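Local atomic coordinates of ForH (Streptomyces kaniharaensis, PDB entry 6NKO), a protein that probably takes part in formycin A biosynthesis and, being related to the IMP cyclohydrolase domain of PurH, may help form the pyrazolopyrimidine ring system. Residues A[90-95]-A[110-115]; A[115-120]-A[141-146]. One frame throughout, in Å; residues are numbered along the deposited sequence.

Interaction 1: residues A[90-95]-A[110-115]; sequences GGILAR and PRIDLV
Arg111 lays the edge of its guanidinium group against two backbone carbonyls at the C-terminal end of helix 86-93. NH2 donates to Ala94 O at 2.6 Å in a nearly straight bond (N-H...O 164°), and this oxygen lies in the guanidinium plane. NH1 is bonded to Gly91 O at 2.8 Å, with a weak second bond to Ala94 O. The side chain reaches this place by folding back: it bends at both chi2 (73°) and chi3 (78°), which brings CD close to Gly91 O as well. Gly91 O has a second firm donor, the backbone N of Ile112 at 3.0 Å. The two donors come from opposite faces of the carbonyl plane, so the oxygen is gripped from both sides. The positive charge set beside carbonyls at a helix C terminus probably stabilises that end. Asn152 adds a further donor to Ala94 O and bonds Ile92 O too.

Gly91 has no side chain, and the backbones close up here. Its CA is 3.5 Å from Pro110 O. The segment 110-113 is the lead-in to strand 114-117 of the parallel sheet in this MGS-like domain, so the contact holds the end of helix 86-93 against the start of a strand. Behind the polar edge the packing is apolar. The Ile92 and Ile112 side chains cross obliquely, with CG1 of Ile92 3.9 Å from CD1 of Ile112. Farther in, Ile92 CD1 meets Val115 CG2 at 3.9 Å, with those side chains at about a right angle. Ile112 packs on Leu22 and Val24 of strand 22-26 as well. Met104 of helix 98-107 touches both Ala94 and Arg111.

Interaction 2: residues A[115-120]-A[141-146]; sequences VCNNYY and GGPAML
Asn117 puts its amide on the first turn of helix 141-151, directly against the Gly142-Pro143 peptide. CG stands anti to the backbone N (chi1 -177°), which carries the amide from the strand to the helix. OD1 comes 3.1 Å from Gly142 C and 3.5 Å from Pro143 CD. This is close packing, since Pro143 N has no hydrogen to offer. ND2 is 3.4 Å from Gly142 CA, a place where the lack of a side chain lets the amide in. The same ND2 is bonded to Ala26 O and to Asp139 OD2, and these two partners fix the rotation of the amide. Asp139 also accepts from Gly142 N through OD1, so one carboxylate joins the strand side chain to the helix start.

The rest of the buried part is mostly aliphatic. Asn117 CB sits 3.9 Å from Leu146 CB. Val115 CG1 touches Met145 CB, though it also rests on the helix backbone, 3.8 Å from the carbonyl oxygen Met145 O.

The looser side lies at Tyr119, beyond the end of the strand and partly exposed. Its ring lies aslant to Pro143, with Tyr119 CE1 3.9 Å from Pro143 CD. Its OH lies 3.6 Å from Leu146 CD2. Helix 184-212 closes on this side: Ser198 OG is hydrogen-bonded to Tyr119 OH, and Tyr201 stacks on the ring.

Strand 115-117 and helix segment 141-146 run at 141° to each other, their axes 8.0 Å apart. This is the strand-on-helix packing of a beta-alpha-beta crossover, here made of strand 114-117, helix 141-151 and strand 157-159.

How the interactions relate
From the N terminus, the chain first alternates strands 22-26, 46-49 and 65-66 with helices 33-42 and 51-59, and then reaches helix 86-93. Interaction 1 closes the excursion that runs from this helix through helix 98-107 and back to strand 114-117. Interaction 2 opens where that one ends. It closes a long connection without helix or strand between residues 120 and 141. The two loops follow in series, so they neither nest nor cross. Val115 belongs to both. Their centres are about 14 Å apart, yet Ile92 CD1 and Met145 CB pack at 3.8 Å. Helices 86-93 and 141-151 thus meet each other while both pack on strand 114-117.

Interaction 1: residues A[90-95]-A[110-115]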
# COMPACT_ATOMS: atom_id res chain seq x y z
N GLY A 90 12.39 -0.59 3.34
CA GLY A 90 12.98 -0.39 4.65
C GLY A 90 12.11 0.45 5.55
O GLY A 90 12.01 0.20 6.75
N GLY A 91 11.44 1.46 4.98
CA GLY A 91 10.53 2.28 5.76
C GLY A 91 9.35 1.52 6.31
O GLY A 91 8.71 1.97 7.27
N ILE A 92 9.04 0.36 5.73
CA ILE A 92 7.93 -0.47 6.18
C ILE A 92 8.39 -1.57 7.13
O ILE A 92 7.72 -1.85 8.12
CB ILE A 92 7.19 -1.07 4.96
CG1 ILE A 92 6.54 0.04 4.13
CG2 ILE A 92 6.16 -2.09 5.39
CD1 ILE A 92 6.23 -0.37 2.70
N LEU A 93 9.54 -2.19 6.84
CA LEU A 93 9.95 -3.39 7.56
C LEU A 93 10.88 -3.11 8.74
O LEU A 93 11.03 -3.99 9.60
CB LEU A 93 10.65 -4.36 6.60
CG LEU A 93 9.81 -4.91 5.45
CD1 LEU A 93 10.67 -5.69 4.47
CD2 LEU A 93 8.68 -5.77 5.99
N ALA A 94 11.50 -1.94 8.80
CA ALA A 94 12.49 -1.68 9.84
C ALA A 94 11.85 -1.72 11.22
O ALA A 94 10.75 -1.20 11.43
CB ALA A 94 13.15 -0.32 9.61
N ARG A 95 12.55 -2.35 12.17
CA ARG A 95 12.08 -2.49 13.53
C ARG A 95 12.40 -1.23 14.33
O ARG A 95 12.85 -0.22 13.78
CB ARG A 95 12.69 -3.73 14.18
CG ARG A 95 11.94 -5.03 13.91
CD ARG A 95 12.30 -5.59 12.54
NE ARG A 95 12.45 -7.05 12.54
CZ ARG A 95 13.55 -7.69 12.92
NH1 ARG A 95 14.61 -7.01 13.33
NH2 ARG A 95 13.59 -9.02 12.89
N PRO A 110 12.98 7.59 6.02
CA PRO A 110 11.86 7.87 6.93
C PRO A 110 10.96 6.65 7.08
O PRO A 110 10.90 5.77 6.23
CB PRO A 110 11.12 9.01 6.23
CG PRO A 110 11.40 8.80 4.78
CD PRO A 110 12.77 8.17 4.68
N ARG A 111 10.25 6.62 8.20
CA ARG A 111 9.28 5.57 8.45
C ARG A 111 8.02 5.81 7.63
O ARG A 111 7.55 6.94 7.50
CB ARG A 111 8.94 5.50 9.94
CG ARG A 111 7.59 4.87 10.26
CD ARG A 111 7.62 3.36 10.05
NE ARG A 111 8.26 2.67 11.17
CZ ARG A 111 8.92 1.52 11.05
NH1 ARG A 111 9.03 0.94 9.86
NH2 ARG A 111 9.47 0.95 12.11
N ILE A 112 7.49 4.74 7.05
CA ILE A 112 6.20 4.77 6.38
C ILE A 112 5.16 4.30 7.39
O ILE A 112 5.16 3.14 7.81
CB ILE A 112 6.19 3.90 5.11
CG1 ILE A 112 6.99 4.59 4.00
CG2 ILE A 112 4.76 3.65 4.65
CD1 ILE A 112 7.45 3.65 2.90
N ASP A 113 4.27 5.21 7.79
CA ASP A 113 3.31 4.93 8.85
C ASP A 113 2.03 4.27 8.36
O ASP A 113 1.31 3.67 9.16
CB ASP A 113 2.95 6.22 9.60
CG ASP A 113 4.18 7.00 10.01
OD1 ASP A 113 4.76 6.68 11.07
OD2 ASP A 113 4.57 7.93 9.27
N LEU A 114 1.74 4.35 7.06
CA LEU A 114 0.49 3.82 6.53
C LEU A 114 0.71 3.32 5.11
O LEU A 114 1.31 4.02 4.30
CB LEU A 114 -0.62 4.87 6.56
CG LEU A 114 -2.04 4.40 6.23
CD1 LEU A 114 -3.05 5.03 7.18
CD2 LEU A 114 -2.39 4.71 4.78
N VAL A 115 0.22 2.12 4.83
CA VAL A 115 0.27 1.53 3.50
C VAL A 115 -1.15 1.21 3.07
O VAL A 115 -1.91 0.59 3.82
CB VAL A 115 1.15 0.26 3.48
CG1 VAL A 115 0.99 -0.47 2.14
CG2 VAL A 115 2.60 0.61 3.74

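Interaction 2: residues A[115-120]-A[141-146]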
# COMPACT_ATOMS: atom_id res chain seq x y z
N VAL A 115 0.22 2.12 4.83
CA VAL A 115 0.27 1.53 3.50
C VAL A 115 -1.15 1.21 3.07
O VAL A 115 -1.91 0.59 3.82
CB VAL A 115 1.15 0.26 3.48
CG1 VAL A 115 0.99 -0.47 2.14
CG2 VAL A 115 2.60 0.61 3.74
N CYS A 116 -1.50 1.64 1.86
CA CYS A 116 -2.81 1.39 1.26
C CYS A 116 -2.59 0.70 -0.08
O CYS A 116 -1.95 1.27 -0.97
CB CYS A 116 -3.58 2.69 1.08
SG CYS A 116 -5.35 2.53 1.26
N ASN A 117 -3.11 -0.52 -0.22
CA ASN A 117 -2.85 -1.32 -1.41
C ASN A 117 -4.11 -2.08 -1.84
O ASN A 117 -4.68 -2.83 -1.04
CB ASN A 117 -1.69 -2.29 -1.17
CG ASN A 117 -1.34 -3.11 -2.40
OD1 ASN A 117 -1.24 -4.33 -2.34
ND2 ASN A 117 -1.16 -2.43 -3.53
N ASN A 118 -4.50 -1.89 -3.10
CA ASN A 118 -5.70 -2.49 -3.69
C ASN A 118 -5.32 -3.21 -4.97
O ASN A 118 -4.28 -2.93 -5.58
CB ASN A 118 -6.77 -1.43 -4.01
CG ASN A 118 -7.62 -1.08 -2.83
OD1 ASN A 118 -8.24 -0.03 -2.79
ND2 ASN A 118 -7.65 -1.97 -1.85
N TYR A 119 -6.18 -4.13 -5.41
CA TYR A 119 -5.95 -4.89 -6.63
C TYR A 119 -7.06 -4.67 -7.65
O TYR A 119 -8.22 -4.43 -7.30
CB TYR A 119 -5.84 -6.38 -6.32
CG TYR A 119 -4.99 -6.65 -5.12
CD1 TYR A 119 -3.72 -6.11 -5.02
CD2 TYR A 119 -5.46 -7.43 -4.07
CE1 TYR A 119 -2.93 -6.35 -3.92
CE2 TYR A 119 -4.69 -7.67 -2.96
CZ TYR A 119 -3.42 -7.12 -2.89
OH TYR A 119 -2.63 -7.36 -1.79
N TYR A 120 -6.68 -4.75 -8.92
CA TYR A 120 -7.63 -4.66 -10.01
C TYR A 120 -8.55 -5.88 -10.02
O TYR A 120 -8.24 -6.93 -9.44
CB TYR A 120 -6.90 -4.56 -11.35
CG TYR A 120 -6.25 -3.22 -11.60
CD1 TYR A 120 -7.02 -2.09 -11.80
CD2 TYR A 120 -4.87 -3.10 -11.63
CE1 TYR A 120 -6.43 -0.86 -12.03
CE2 TYR A 120 -4.27 -1.87 -11.85
CZ TYR A 120 -5.05 -0.76 -12.05
OH TYR A 120 -4.47 0.47 -12.28
N GLY A 141 4.85 -5.49 -6.32
CA GLY A 141 5.38 -4.63 -5.27
C GLY A 141 4.33 -4.19 -4.27
O GLY A 141 4.65 -3.92 -3.11
N GLY A 142 3.07 -4.12 -4.70
CA GLY A 142 1.98 -3.71 -3.84
C GLY A 142 1.81 -4.62 -2.64
O GLY A 142 1.95 -4.20 -1.49
N PRO A 143 1.47 -5.89 -2.88
CA PRO A 143 1.35 -6.84 -1.76
C PRO A 143 2.62 -6.97 -0.94
O PRO A 143 2.54 -7.30 0.25
CB PRO A 143 0.98 -8.17 -2.45
CG PRO A 143 1.04 -7.92 -3.92
CD PRO A 143 0.94 -6.45 -4.14
N ALA A 144 3.80 -6.73 -1.53
CA ALA A 144 5.01 -6.71 -0.72
C ALA A 144 4.95 -5.60 0.33
O ALA A 144 5.35 -5.80 1.48
CB ALA A 144 6.24 -6.54 -1.61
N MET A 145 4.44 -4.43 -0.05
CA MET A 145 4.27 -3.35 0.92
C MET A 145 3.17 -3.67 1.93
O MET A 145 3.31 -3.38 3.12
CB MET A 145 3.95 -2.03 0.20
CG MET A 145 5.05 -1.51 -0.71
SD MET A 145 4.77 0.22 -1.17
CE MET A 145 3.46 0.04 -2.38
N LEU A 146 2.07 -4.28 1.47
CA LEU A 146 0.94 -4.53 2.35
C LEU A 146 1.22 -5.67 3.32
O LEU A 146 0.92 -5.57 4.51
CB LEU A 146 -0.32 -4.82 1.53
CG LEU A 146 -1.55 -5.22 2.34
CD1 LEU A 146 -2.09 -4.03 3.12
CD2 LEU A 146 -2.62 -5.81 1.44